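Local coordinates for protein transmembrane oligosaccharyl transferase (Archaeoglobus fulgidus, PDB 3WAJ) that is an archaeal oligosaccharyl transferase of the STT3/AglB family, with a helical membrane part of GT-C type and a large C-terminal part of mixed helix and sheet, at residues 780-785 with 849-854; 585-590 with 606-611; 129-134 with 176-181. All blocks are in the same frame, centred on the assembly; numbering follows the deposited sequence.

In the fold
The contacts follow one another along the chain in the order 3, 2, 1. Contact 3 joins the ends of helices 121-131 and 163-181 in the helical STT3 N-terminal region, which also holds the zinc ion. Contact 2 sets helix 584-588 against strand 605-611, in the range of the AglB core. Contact 1 joins strand 780-785 to 849-854 in the peripheral region. The centres of contacts 2 and 3 are 54 Å apart, and those of contacts 1 and 2 are 27 Å apart. Contact 3 lies on the opposite side of the chain's centre from the other two. They belong to separate parts of the chain; the nearest atoms of contacts 1 and 2 are about 13 Å apart.

Contact 1 (780-785 with 849-854); sequences AVVTGK and KEITIY
V782 and I851 reach toward each other tip to tip. The CG1 methyl of V782 meets the CD1 methyl of I851 at 4.0 Å. I851 is extended at its second torsion (chi2 174°), which carries CD1 forward as the leading atom of its side chain. The other V782 branch serves two partners. Its CG2 lies 4.2 Å from I851 CD1 and also 4.2 Å from I853 CD1.

V782 and I853 cross obliquely. I853 is folded rather than straight. With CG1 anti to the carbonyl carbon (chi1 -60°) and a second bend at chi2, its CD1 comes round to the side of V782. Its other branch, CG2, faces A780 and lies 3.7 Å from A780 CB. The same A780 CB is 4.2 Å from I853 CD1, so this small methyl touches both branches of the isoleucine.

The two segments share no hydrogen bonds. Contact is made by methyl groups alone, and all four residues are buried. The nearest CA pairs, 7.4 Å for A780 with I853 and 9.3 Å for V782 with I851, leave room for a layer of side chains between the backbones.

Strand 780-785 is the middle strand of its sheet, between 819-824 and 863-865. V782 also packs on Y820, V822 and L824 of the first neighbour, while I853 also touches I864 of the second. From 849-854, I851 also touches I842 and I853 touches Y840, both in strand 835-844 of a separate antiparallel sheet. The packed aliphatic groups are consistent with the core of a sandwich-like beta domain, here the long peripheral domain of AglB, in which residues from one sheet meet residues that follow the edge of another.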
ATOM      1  N   ALA A 780      18.814  26.487  21.397  1.00 56.44           N
ATOM      2  CA  ALA A 780      19.448  27.450  22.302  1.00 57.53           C
ATOM      3  C   ALA A 780      19.200  28.873  21.829  1.00 62.17           C
ATOM      4  O   ALA A 780      19.515  29.215  20.687  1.00 64.49           O
ATOM      5  CB  ALA A 780      20.942  27.196  22.404  1.00 51.66           C
ATOM      6  N   VAL A 781      18.646  29.708  22.703  1.00 62.31           N
ATOM      7  CA  VAL A 781      18.386  31.091  22.326  1.00 59.54           C
ATOM      8  C   VAL A 781      19.639  31.942  22.537  1.00 62.36           C
ATOM      9  O   VAL A 781      20.066  32.162  23.665  1.00 67.32           O
ATOM     10  CB  VAL A 781      17.174  31.668  23.079  1.00 59.14           C
ATOM     11  CG1 VAL A 781      16.888  33.101  22.620  1.00 60.12           C
ATOM     12  CG2 VAL A 781      15.957  30.789  22.854  1.00 54.39           C
ATOM     13  N   VAL A 782      20.240  32.391  21.440  1.00 63.73           N
ATOM     14  CA  VAL A 782      21.363  33.325  21.511  1.00 68.11           C
ATOM     15  C   VAL A 782      20.862  34.729  21.174  1.00 71.21           C
ATOM     16  O   VAL A 782      20.222  34.945  20.135  1.00 71.33           O
ATOM     17  CB  VAL A 782      22.530  32.922  20.581  1.00 65.40           C
ATOM     18  CG1 VAL A 782      23.634  33.970  20.628  1.00 62.47           C
ATOM     19  CG2 VAL A 782      23.081  31.571  20.989  1.00 63.73           C
ATOM     20  N   THR A 783      21.148  35.678  22.061  1.00 71.86           N
ATOM     21  CA  THR A 783      20.637  37.034  21.915  1.00 74.95           C
ATOM     22  C   THR A 783      21.602  38.042  22.520  1.00 84.73           C
ATOM     23  O   THR A 783      22.523  37.679  23.260  1.00 88.28           O
ATOM     24  CB  THR A 783      19.271  37.182  22.594  1.00 73.88           C
ATOM     25  OG1 THR A 783      18.655  38.409  22.187  1.00 79.04           O
ATOM     26  CG2 THR A 783      19.432  37.166  24.103  1.00 71.44           C
ATOM     27  N   GLY A 784      21.386  39.314  22.213  1.00 86.73           N
ATOM     28  CA  GLY A 784      22.259  40.356  22.710  1.00 88.29           C
ATOM     29  C   GLY A 784      22.148  41.618  21.881  1.00 90.75           C
ATOM     30  O   GLY A 784      21.221  41.770  21.088  1.00 89.79           O
ATOM     31  N   LYS A 785      23.106  42.522  22.054  1.00 93.07           N
ATOM     32  CA  LYS A 785      23.022  43.826  21.416  1.00 89.09           C
ATOM     33  C   LYS A 785      24.021  44.020  20.285  1.00 82.92           C
ATOM     34  O   LYS A 785      25.101  43.424  20.263  1.00 76.42           O
ATOM     35  CB  LYS A 785      23.161  44.944  22.458  1.00 93.91           C
ATOM     36  CG  LYS A 785      21.870  45.240  23.214  1.00 94.78           C
ATOM     37  CD  LYS A 785      22.074  46.301  24.284  1.00 95.78           C
ATOM     38  CE  LYS A 785      22.716  45.725  25.535  1.00 98.43           C
ATOM     39  NZ  LYS A 785      21.764  44.856  26.287  1.00 98.39           N
ATOM     40  N   LYS A 849      32.143  36.598  16.246  1.00 87.76           N
ATOM     41  CA  LYS A 849      32.408  35.795  17.428  1.00 85.82           C
ATOM     42  C   LYS A 849      32.407  34.306  17.108  1.00 80.80           C
ATOM     43  O   LYS A 849      32.388  33.900  15.947  1.00 78.77           O
ATOM     44  CB  LYS A 849      31.397  36.104  18.531  1.00 88.79           C
ATOM     45  CG  LYS A 849      31.429  37.535  19.054  1.00 89.99           C
ATOM     46  CD  LYS A 849      32.615  37.767  19.978  1.00 94.07           C
ATOM     47  CE  LYS A 849      32.617  39.188  20.540  1.00 97.89           C
ATOM     48  NZ  LYS A 849      31.383  39.512  21.324  1.00 97.88           N
ATOM     49  N   GLU A 850      32.403  33.498  18.160  1.00 76.34           N
ATOM     50  CA  GLU A 850      32.696  32.084  18.039  1.00 71.72           C
ATOM     51  C   GLU A 850      32.061  31.370  19.233  1.00 78.06           C
ATOM     52  O   GLU A 850      32.684  31.248  20.290  1.00 85.63           O
ATOM     53  CB  GLU A 850      34.217  31.903  18.055  1.00 66.93           C
ATOM     54  CG  GLU A 850      34.754  30.692  17.326  1.00 72.48           C
ATOM     55  CD  GLU A 850      35.232  31.017  15.924  1.00 85.59           C
ATOM     56  OE1 GLU A 850      34.898  32.114  15.424  1.00 90.73           O
ATOM     57  OE2 GLU A 850      35.942  30.177  15.324  1.00 88.62           O
ATOM     58  N   ILE A 851      30.819  30.913  19.065  1.00 73.51           N
ATOM     59  CA  ILE A 851      30.069  30.254  20.137  1.00 71.63           C
ATOM     60  C   ILE A 851      30.151  28.739  20.034  1.00 70.32           C
ATOM     61  O   ILE A 851      30.075  28.169  18.935  1.00 70.33           O
ATOM     62  CB  ILE A 851      28.554  30.547  20.054  1.00 74.00           C
ATOM     63  CG1 ILE A 851      28.262  31.847  19.314  1.00 74.79           C
ATOM     64  CG2 ILE A 851      27.894  30.512  21.435  1.00 69.94           C
ATOM     65  CD1 ILE A 851      26.777  32.069  19.103  1.00 75.63           C
ATOM     66  N   THR A 852      30.256  28.082  21.181  1.00 64.47           N
ATOM     67  CA  THR A 852      29.985  26.655  21.235  1.00 68.08           C
ATOM     68  C   THR A 852      28.745  26.462  22.111  1.00 69.51           C
ATOM     69  O   THR A 852      28.589  27.135  23.139  1.00 69.03           O
ATOM     70  CB  THR A 852      31.197  25.836  21.728  1.00 65.84           C
ATOM     71  OG1 THR A 852      30.967  25.370  23.065  1.00 65.93           O
ATOM     72  CG2 THR A 852      32.468  26.681  21.667  1.00 59.45           C
ATOM     73  N   ILE A 853      27.851  25.576  21.672  1.00 64.92           N
ATOM     74  CA  ILE A 853      26.579  25.340  22.354  1.00 63.11           C
ATOM     75  C   ILE A 853      26.573  23.928  22.928  1.00 61.45           C
ATOM     76  O   ILE A 853      27.103  23.004  22.306  1.00 68.36           O
ATOM     77  CB  ILE A 853      25.392  25.484  21.372  1.00 70.15           C
ATOM     78  CG1 ILE A 853      25.357  26.889  20.767  1.00 70.89           C
ATOM     79  CG2 ILE A 853      24.065  25.186  22.058  1.00 66.52           C
ATOM     80  CD1 ILE A 853      25.011  27.966  21.777  1.00 70.74           C
ATOM     81  N   TYR A 854      25.968  23.753  24.100  1.00 57.96           N
ATOM     82  CA  TYR A 854      25.872  22.422  24.698  1.00 58.29           C
ATOM     83  C   TYR A 854      24.458  21.832  24.607  1.00 58.10           C
ATOM     84  O   TYR A 854      23.456  22.566  24.515  1.00 52.34           O
ATOM     85  CB  TYR A 854      26.455  22.414  26.129  1.00 58.94           C
ATOM     86  CG  TYR A 854      27.908  22.822  26.114  1.00 69.33           C
ATOM     87  CD1 TYR A 854      28.904  21.895  25.815  1.00 77.03           C
ATOM     88  CD2 TYR A 854      28.285  24.143  26.332  1.00 71.68           C
ATOM     89  CE1 TYR A 854      30.243  22.265  25.767  1.00 78.70           C
ATOM     90  CE2 TYR A 854      29.625  24.524  26.284  1.00 76.68           C
ATOM     91  CZ  TYR A 854      30.599  23.580  26.001  1.00 78.35           C
ATOM     92  OH  TYR A 854      31.928  23.942  25.951  1.00 76.96           O
TER

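Contact 2 (585-590 with 606-611)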
ATOM      1  N   SER A 585       1.197  16.168   5.059  1.00 28.83           N
ATOM      2  CA  SER A 585       1.238  17.061   3.906  1.00 32.34           C
ATOM      3  C   SER A 585       1.365  18.517   4.347  1.00 31.74           C
ATOM      4  O   SER A 585       1.998  19.328   3.677  1.00 42.48           O
ATOM      5  CB  SER A 585       0.026  16.865   2.980  1.00 35.79           C
ATOM      6  OG  SER A 585      -1.161  17.361   3.562  1.00 40.77           O
ATOM      7  N   SER A 586       0.785  18.847   5.489  1.00 30.73           N
ATOM      8  CA  SER A 586       0.781  20.238   5.944  1.00 34.63           C
ATOM      9  C   SER A 586       2.104  20.555   6.629  1.00 35.58           C
ATOM     10  O   SER A 586       2.502  21.716   6.742  1.00 38.05           O
ATOM     11  CB  SER A 586      -0.397  20.496   6.885  1.00 34.07           C
ATOM     12  OG  SER A 586      -0.549  19.422   7.787  1.00 38.54           O
ATOM     13  N   PHE A 587       2.796  19.516   7.086  1.00 29.82           N
ATOM     14  CA  PHE A 587       4.127  19.733   7.622  1.00 30.87           C
ATOM     15  C   PHE A 587       5.116  19.973   6.459  1.00 33.01           C
ATOM     16  O   PHE A 587       5.757  21.021   6.390  1.00 37.33           O
ATOM     17  CB  PHE A 587       4.549  18.583   8.541  1.00 32.51           C
ATOM     18  CG  PHE A 587       5.934  18.743   9.105  1.00 29.44           C
ATOM     19  CD1 PHE A 587       6.157  19.542  10.213  1.00 28.81           C
ATOM     20  CD2 PHE A 587       7.026  18.111   8.509  1.00 31.59           C
ATOM     21  CE1 PHE A 587       7.448  19.717  10.730  1.00 32.68           C
ATOM     22  CE2 PHE A 587       8.320  18.272   9.021  1.00 26.56           C
ATOM     23  CZ  PHE A 587       8.529  19.076  10.128  1.00 32.17           C
ATOM     24  N   PHE A 588       5.203  19.032   5.524  1.00 31.50           N
ATOM     25  CA  PHE A 588       6.241  19.094   4.474  1.00 34.20           C
ATOM     26  C   PHE A 588       6.064  20.151   3.393  1.00 40.91           C
ATOM     27  O   PHE A 588       7.042  20.534   2.742  1.00 40.59           O
ATOM     28  CB  PHE A 588       6.487  17.718   3.831  1.00 27.49           C
ATOM     29  CG  PHE A 588       7.026  16.697   4.796  1.00 24.89           C
ATOM     30  CD1 PHE A 588       8.358  16.734   5.198  1.00 27.40           C
ATOM     31  CD2 PHE A 588       6.195  15.710   5.324  1.00 24.81           C
ATOM     32  CE1 PHE A 588       8.865  15.792   6.116  1.00 28.12           C
ATOM     33  CE2 PHE A 588       6.682  14.766   6.247  1.00 28.06           C
ATOM     34  CZ  PHE A 588       8.016  14.806   6.644  1.00 32.02           C
ATOM     35  N   THR A 589       4.837  20.628   3.193  1.00 37.31           N
ATOM     36  CA  THR A 589       4.639  21.694   2.209  1.00 38.40           C
ATOM     37  C   THR A 589       4.476  23.045   2.878  1.00 37.02           C
ATOM     38  O   THR A 589       4.085  24.025   2.231  1.00 34.06           O
ATOM     39  CB  THR A 589       3.403  21.475   1.348  1.00 36.76           C
ATOM     40  OG1 THR A 589       2.253  21.630   2.174  1.00 32.19           O
ATOM     41  CG2 THR A 589       3.413  20.082   0.684  1.00 33.70           C
ATOM     42  N   ALA A 590       4.727  23.081   4.183  1.00 35.10           N
ATOM     43  CA  ALA A 590       4.587  24.314   4.944  1.00 34.98           C
ATOM     44  C   ALA A 590       5.642  25.301   4.458  1.00 39.64           C
ATOM     45  O   ALA A 590       6.835  24.960   4.328  1.00 44.85           O
ATOM     46  CB  ALA A 590       4.737  24.054   6.427  1.00 30.68           C
ATOM     47  N   LYS A 606       8.856  14.547  17.420  1.00 36.24           N
ATOM     48  CA  LYS A 606      10.216  14.747  17.871  1.00 37.40           C
ATOM     49  C   LYS A 606      11.236  14.395  16.765  1.00 39.38           C
ATOM     50  O   LYS A 606      12.380  14.861  16.778  1.00 41.88           O
ATOM     51  CB  LYS A 606      10.479  13.932  19.138  1.00 33.66           C
ATOM     52  CG  LYS A 606      11.795  14.296  19.786  1.00 33.39           C
ATOM     53  CD  LYS A 606      12.147  13.433  21.007  1.00 41.96           C
ATOM     54  CE  LYS A 606      13.276  14.135  21.787  1.00 49.13           C
ATOM     55  NZ  LYS A 606      14.101  13.176  22.558  1.00 59.83           N
ATOM     56  N   TYR A 607      10.821  13.581  15.805  1.00 36.04           N
ATOM     57  CA  TYR A 607      11.690  13.251  14.674  1.00 32.94           C
ATOM     58  C   TYR A 607      10.972  13.376  13.354  1.00 32.75           C
ATOM     59  O   TYR A 607       9.770  13.110  13.252  1.00 35.27           O
ATOM     60  CB  TYR A 607      12.282  11.845  14.806  1.00 28.59           C
ATOM     61  CG  TYR A 607      13.086  11.713  16.060  1.00 31.79           C
ATOM     62  CD1 TYR A 607      14.413  12.121  16.087  1.00 34.43           C
ATOM     63  CD2 TYR A 607      12.510  11.236  17.233  1.00 28.85           C
ATOM     64  CE1 TYR A 607      15.162  12.032  17.231  1.00 34.42           C
ATOM     65  CE2 TYR A 607      13.253  11.137  18.399  1.00 37.93           C
ATOM     66  CZ  TYR A 607      14.582  11.544  18.389  1.00 42.66           C
ATOM     67  OH  TYR A 607      15.348  11.468  19.527  1.00 50.60           O
ATOM     68  N   VAL A 608      11.731  13.804  12.354  1.00 31.33           N
ATOM     69  CA  VAL A 608      11.257  13.895  10.984  1.00 32.99           C
ATOM     70  C   VAL A 608      12.116  12.915  10.176  1.00 33.21           C
ATOM     71  O   VAL A 608      13.337  12.880  10.341  1.00 31.77           O
ATOM     72  CB  VAL A 608      11.470  15.320  10.421  1.00 30.65           C
ATOM     73  CG1 VAL A 608      10.866  15.452   9.024  1.00 29.91           C
ATOM     74  CG2 VAL A 608      10.901  16.387  11.368  1.00 24.57           C
ATOM     75  N   VAL A 609      11.487  12.110   9.323  1.00 27.95           N
ATOM     76  CA  VAL A 609      12.226  11.266   8.388  1.00 24.87           C
ATOM     77  C   VAL A 609      11.851  11.643   6.955  1.00 34.13           C
ATOM     78  O   VAL A 609      10.669  11.599   6.571  1.00 29.39           O
ATOM     79  CB  VAL A 609      11.952   9.770   8.602  1.00 29.46           C
ATOM     80  CG1 VAL A 609      12.804   8.942   7.637  1.00 23.72           C
ATOM     81  CG2 VAL A 609      12.214   9.355  10.064  1.00 24.82           C
ATOM     82  N   SER A 610      12.855  12.019   6.164  1.00 33.59           N
ATOM     83  CA  SER A 610      12.613  12.502   4.810  1.00 28.70           C
ATOM     84  C   SER A 610      13.478  11.753   3.819  1.00 33.86           C
ATOM     85  O   SER A 610      14.664  11.483   4.080  1.00 34.91           O
ATOM     86  CB  SER A 610      12.890  14.013   4.734  1.00 34.04           C
ATOM     87  OG  SER A 610      13.009  14.470   3.396  1.00 30.51           O
ATOM     88  N   ASP A 611      12.901  11.415   2.669  1.00 33.15           N
ATOM     89  CA  ASP A 611      13.683  10.690   1.674  1.00 33.30           C
ATOM     90  C   ASP A 611      13.734  11.383   0.314  1.00 32.56           C
ATOM     91  O   ASP A 611      13.090  12.409   0.108  1.00 32.98           O
ATOM     92  CB  ASP A 611      13.289   9.205   1.575  1.00 26.61           C
ATOM     93  CG  ASP A 611      12.097   8.950   0.677  1.00 35.10           C
ATOM     94  OD1 ASP A 611      11.311   9.886   0.363  1.00 42.77           O
ATOM     95  OD2 ASP A 611      11.937   7.768   0.305  1.00 34.21           O
TER
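V608 is the first residue of 606-611 to touch 585-590, and both of its methyls are used. CG1 sits 3.5 Å from F588 CE1 and 3.8 Å from F587 CE2. CG2 lies 3.8 Å from F587 CZ. The valine holds CG1 anti to its own backbone nitrogen (chi1 -175°), and this places CG1 at both rings and CG2 at F587 alone. The two phenylalanines are themselves packed together. The edge of F587 stands over the face of F588, with F587 CD2 3.7 Å above the ring centre. L682 of helix 678-684 and I548 also touch V608.

The strand 605-611 is the central one of a five-strand mixed sheet. It runs parallel to 546-548 and antiparallel to 771-776, and helix 584-588 presses on one face of that sheet in the AglB core domain.

V609 points its side chain away, onto V547. Its carbonyl O is 4.2 Å from F588 CZ and accepts a hydrogen bond from S549 OG. S610 points toward helix 584-588, and its OG bonds H683 ND1 of helix 678-684. D611 ends the strand as the N-cap of helix 612-615, with OD1 bonded to M614 N and OD2 to W503 NE1.

Contact 3 (129-134 with 176-181); sequences REVFDK and TFLLAY
E130 lies across L179, its aliphatic part against the leucine backbone and its carboxylate against a methyl. E130 CG is 3.6 Å from L179 N and from L179 CA. Further out, E130 OE2 comes within 3.3 Å of L179 CD2. The bend of the glutamate chain at its second torsion (chi2 31°) lays the carboxylate beside L179 CD2. Its other carboxylate oxygen is engaged within its own segment. E130 OE1 makes a salt bridge with R129 NE at 2.6 Å. The charge therefore has a partner beside it, although one oxygen faces an apolar methyl.

Beside this pair, V131 and L178 meet by methyl groups, with V131 CG2 3.6 Å from L178 CD1. The straight chi2 of L178 (-179°) sets CD1 at the far end of the chain, where it meets the valine methyl. The CA atoms of E130 and L179 are only 6.1 Å apart, a close approach of two helices.

Helix 405-420 covers the apolar side: V131 packs on L410 and L178 on F405. E130 O also accepts a weak hydrogen bond from N182 ND2. Just after the first helix, D133 caps the next one at A136 N. This is packing between the C-terminal ends of two helices in the multi-helix membrane part of an STT3 protein of the GT-C type.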
ATOM      1  N   ARG A 129     -14.070 -27.781 -12.034  1.00 80.49           N
ATOM      2  CA  ARG A 129     -14.541 -29.162 -12.121  1.00 82.77           C
ATOM      3  C   ARG A 129     -16.049 -29.190 -11.871  1.00 82.77           C
ATOM      4  O   ARG A 129     -16.795 -29.860 -12.579  1.00 83.90           O
ATOM      5  CB  ARG A 129     -13.828 -30.040 -11.087  1.00 85.79           C
ATOM      6  CG  ARG A 129     -13.931 -31.545 -11.315  1.00 97.09           C
ATOM      7  CD  ARG A 129     -15.198 -32.154 -10.712  1.00107.19           C
ATOM      8  NE  ARG A 129     -15.127 -32.259  -9.254  1.00111.96           N
ATOM      9  CZ  ARG A 129     -15.235 -33.398  -8.575  1.00115.10           C
ATOM     10  NH1 ARG A 129     -15.430 -34.545  -9.218  1.00116.69           N
ATOM     11  NH2 ARG A 129     -15.153 -33.392  -7.247  1.00113.25           N
ATOM     12  N   GLU A 130     -16.484 -28.447 -10.858  1.00 79.74           N
ATOM     13  CA  GLU A 130     -17.867 -28.488 -10.388  1.00 73.78           C
ATOM     14  C   GLU A 130     -18.836 -27.806 -11.338  1.00 70.05           C
ATOM     15  O   GLU A 130     -20.053 -28.017 -11.264  1.00 67.96           O
ATOM     16  CB  GLU A 130     -17.962 -27.847  -9.001  1.00 76.16           C
ATOM     17  CG  GLU A 130     -18.426 -28.802  -7.924  1.00 81.46           C
ATOM     18  CD  GLU A 130     -17.997 -30.228  -8.196  1.00 88.23           C
ATOM     19  OE1 GLU A 130     -16.779 -30.499  -8.241  1.00 89.23           O
ATOM     20  OE2 GLU A 130     -18.885 -31.084  -8.370  1.00 97.07           O
ATOM     21  N   VAL A 131     -18.296 -26.975 -12.222  1.00 68.08           N
ATOM     22  CA  VAL A 131     -19.113 -26.273 -13.199  1.00 71.10           C
ATOM     23  C   VAL A 131     -19.057 -27.057 -14.488  1.00 84.28           C
ATOM     24  O   VAL A 131     -20.077 -27.322 -15.125  1.00 92.93           O
ATOM     25  CB  VAL A 131     -18.599 -24.849 -13.445  1.00 72.30           C
ATOM     26  CG1 VAL A 131     -19.260 -24.245 -14.671  1.00 70.79           C
ATOM     27  CG2 VAL A 131     -18.840 -23.969 -12.211  1.00 70.13           C
ATOM     28  N   PHE A 132     -17.847 -27.451 -14.858  1.00 86.62           N
ATOM     29  CA  PHE A 132     -17.650 -28.205 -16.084  1.00 84.95           C
ATOM     30  C   PHE A 132     -17.276 -29.672 -15.828  1.00 90.49           C
ATOM     31  O   PHE A 132     -18.040 -30.401 -15.193  1.00 94.37           O
ATOM     32  CB  PHE A 132     -16.637 -27.489 -16.976  1.00 80.25           C
ATOM     33  CG  PHE A 132     -16.973 -26.037 -17.216  1.00 76.69           C
ATOM     34  CD1 PHE A 132     -18.153 -25.679 -17.854  1.00 76.56           C
ATOM     35  CD2 PHE A 132     -16.115 -25.033 -16.803  1.00 77.02           C
ATOM     36  CE1 PHE A 132     -18.468 -24.343 -18.081  1.00 74.27           C
ATOM     37  CE2 PHE A 132     -16.422 -23.696 -17.028  1.00 73.70           C
ATOM     38  CZ  PHE A 132     -17.602 -23.353 -17.670  1.00 74.08           C
ATOM     39  N   ASP A 133     -16.114 -30.087 -16.321  1.00 92.18           N
ATOM     40  CA  ASP A 133     -15.651 -31.458 -16.144  1.00 95.45           C
ATOM     41  C   ASP A 133     -14.254 -31.496 -15.536  1.00 97.32           C
ATOM     42  O   ASP A 133     -13.802 -30.522 -14.934  1.00101.08           O
ATOM     43  CB  ASP A 133     -15.665 -32.205 -17.479  1.00 93.17           C
ATOM     44  CG  ASP A 133     -14.795 -31.539 -18.528  1.00 94.53           C
ATOM     45  OD1 ASP A 133     -13.657 -31.145 -18.196  1.00102.75           O
ATOM     46  OD2 ASP A 133     -15.250 -31.408 -19.684  1.00 86.59           O
ATOM     47  N   LYS A 134     -13.574 -32.626 -15.698  1.00 90.54           N
ATOM     48  CA  LYS A 134     -12.226 -32.793 -15.167  1.00 80.36           C
ATOM     49  C   LYS A 134     -11.133 -32.315 -16.116  1.00 76.83           C
ATOM     50  O   LYS A 134     -10.112 -31.780 -15.683  1.00 81.18           O
ATOM     51  CB  LYS A 134     -11.941 -34.269 -14.883  1.00 80.69           C
ATOM     52  CG  LYS A 134     -11.993 -34.639 -13.410  1.00 89.69           C
ATOM     53  CD  LYS A 134     -12.748 -35.939 -13.194  1.00 97.61           C
ATOM     54  CE  LYS A 134     -13.104 -36.134 -11.728  1.00101.20           C
ATOM     55  NZ  LYS A 134     -13.543 -37.528 -11.444  1.00103.14           N
ATOM     56  N   THR A 176     -17.030 -24.729  -3.499  1.00 54.39           N
ATOM     57  CA  THR A 176     -17.599 -25.524  -2.415  1.00 57.95           C
ATOM     58  C   THR A 176     -19.107 -25.336  -2.327  1.00 62.74           C
ATOM     59  O   THR A 176     -19.838 -26.253  -1.945  1.00 64.96           O
ATOM     60  CB  THR A 176     -16.962 -25.189  -1.050  1.00 57.61           C
ATOM     61  OG1 THR A 176     -17.121 -23.789  -0.772  1.00 57.53           O
ATOM     62  CG2 THR A 176     -15.480 -25.582  -1.022  1.00 52.18           C
ATOM     63  N   PHE A 177     -19.578 -24.135  -2.648  1.00 60.77           N
ATOM     64  CA  PHE A 177     -21.017 -23.917  -2.700  1.00 56.66           C
ATOM     65  C   PHE A 177     -21.657 -24.721  -3.839  1.00 61.04           C
ATOM     66  O   PHE A 177     -22.708 -25.337  -3.654  1.00 59.52           O
ATOM     67  CB  PHE A 177     -21.375 -22.445  -2.854  1.00 45.34           C
ATOM     68  CG  PHE A 177     -22.855 -22.196  -2.929  1.00 46.41           C
ATOM     69  CD1 PHE A 177     -23.619 -22.159  -1.773  1.00 41.35           C
ATOM     70  CD2 PHE A 177     -23.490 -22.024  -4.163  1.00 50.65           C
ATOM     71  CE1 PHE A 177     -24.989 -21.960  -1.836  1.00 45.00           C
ATOM     72  CE2 PHE A 177     -24.864 -21.816  -4.238  1.00 47.85           C
ATOM     73  CZ  PHE A 177     -25.617 -21.786  -3.075  1.00 48.95           C
ATOM     74  N   LEU A 178     -21.033 -24.704  -5.015  1.00 57.75           N
ATOM     75  CA  LEU A 178     -21.587 -25.426  -6.147  1.00 57.40           C
ATOM     76  C   LEU A 178     -21.527 -26.919  -5.864  1.00 67.71           C
ATOM     77  O   LEU A 178     -22.472 -27.650  -6.150  1.00 79.03           O
ATOM     78  CB  LEU A 178     -20.887 -25.044  -7.453  1.00 53.25           C
ATOM     79  CG  LEU A 178     -21.267 -23.627  -7.898  1.00 55.97           C
ATOM     80  CD1 LEU A 178     -20.607 -23.237  -9.210  1.00 60.76           C
ATOM     81  CD2 LEU A 178     -22.780 -23.484  -8.006  1.00 51.21           C
ATOM     82  N   LEU A 179     -20.434 -27.357  -5.251  1.00 70.53           N
ATOM     83  CA  LEU A 179     -20.302 -28.740  -4.807  1.00 70.82           C
ATOM     84  C   LEU A 179     -21.437 -29.133  -3.853  1.00 77.08           C
ATOM     85  O   LEU A 179     -21.927 -30.260  -3.890  1.00 87.21           O
ATOM     86  CB  LEU A 179     -18.938 -28.944  -4.142  1.00 70.74           C
ATOM     87  CG  LEU A 179     -18.407 -30.360  -3.886  1.00 75.11           C
ATOM     88  CD1 LEU A 179     -18.965 -30.964  -2.619  1.00 71.90           C
ATOM     89  CD2 LEU A 179     -18.704 -31.270  -5.061  1.00 74.12           C
ATOM     90  N   ALA A 180     -21.869 -28.208  -3.006  1.00 76.34           N
ATOM     91  CA  ALA A 180     -22.976 -28.504  -2.094  1.00 81.22           C
ATOM     92  C   ALA A 180     -24.364 -28.498  -2.777  1.00 86.21           C
ATOM     93  O   ALA A 180     -25.350 -28.921  -2.170  1.00 82.38           O
ATOM     94  CB  ALA A 180     -22.949 -27.572  -0.870  1.00 75.78           C
ATOM     95  N   TYR A 181     -24.432 -28.018  -4.025  1.00 93.48           N
ATOM     96  CA  TYR A 181     -25.661 -28.088  -4.840  1.00 97.27           C
ATOM     97  C   TYR A 181     -25.693 -29.368  -5.679  1.00 98.92           C
ATOM     98  O   TYR A 181     -26.757 -29.812  -6.099  1.00 99.41           O
ATOM     99  CB  TYR A 181     -25.826 -26.838  -5.740  1.00 92.29           C
ATOM    100  CG  TYR A 181     -26.765 -27.002  -6.941  1.00 88.08           C
ATOM    101  CD1 TYR A 181     -26.265 -27.058  -8.240  1.00 88.61           C
ATOM    102  CD2 TYR A 181     -28.142 -27.089  -6.775  1.00 89.83           C
ATOM    103  CE1 TYR A 181     -27.111 -27.208  -9.341  1.00 92.79           C
ATOM    104  CE2 TYR A 181     -29.000 -27.239  -7.870  1.00 94.79           C
ATOM    105  CZ  TYR A 181     -28.480 -27.294  -9.149  1.00 96.26           C
ATOM    106  OH  TYR A 181     -29.332 -27.443 -10.228  1.00 97.47           O
TER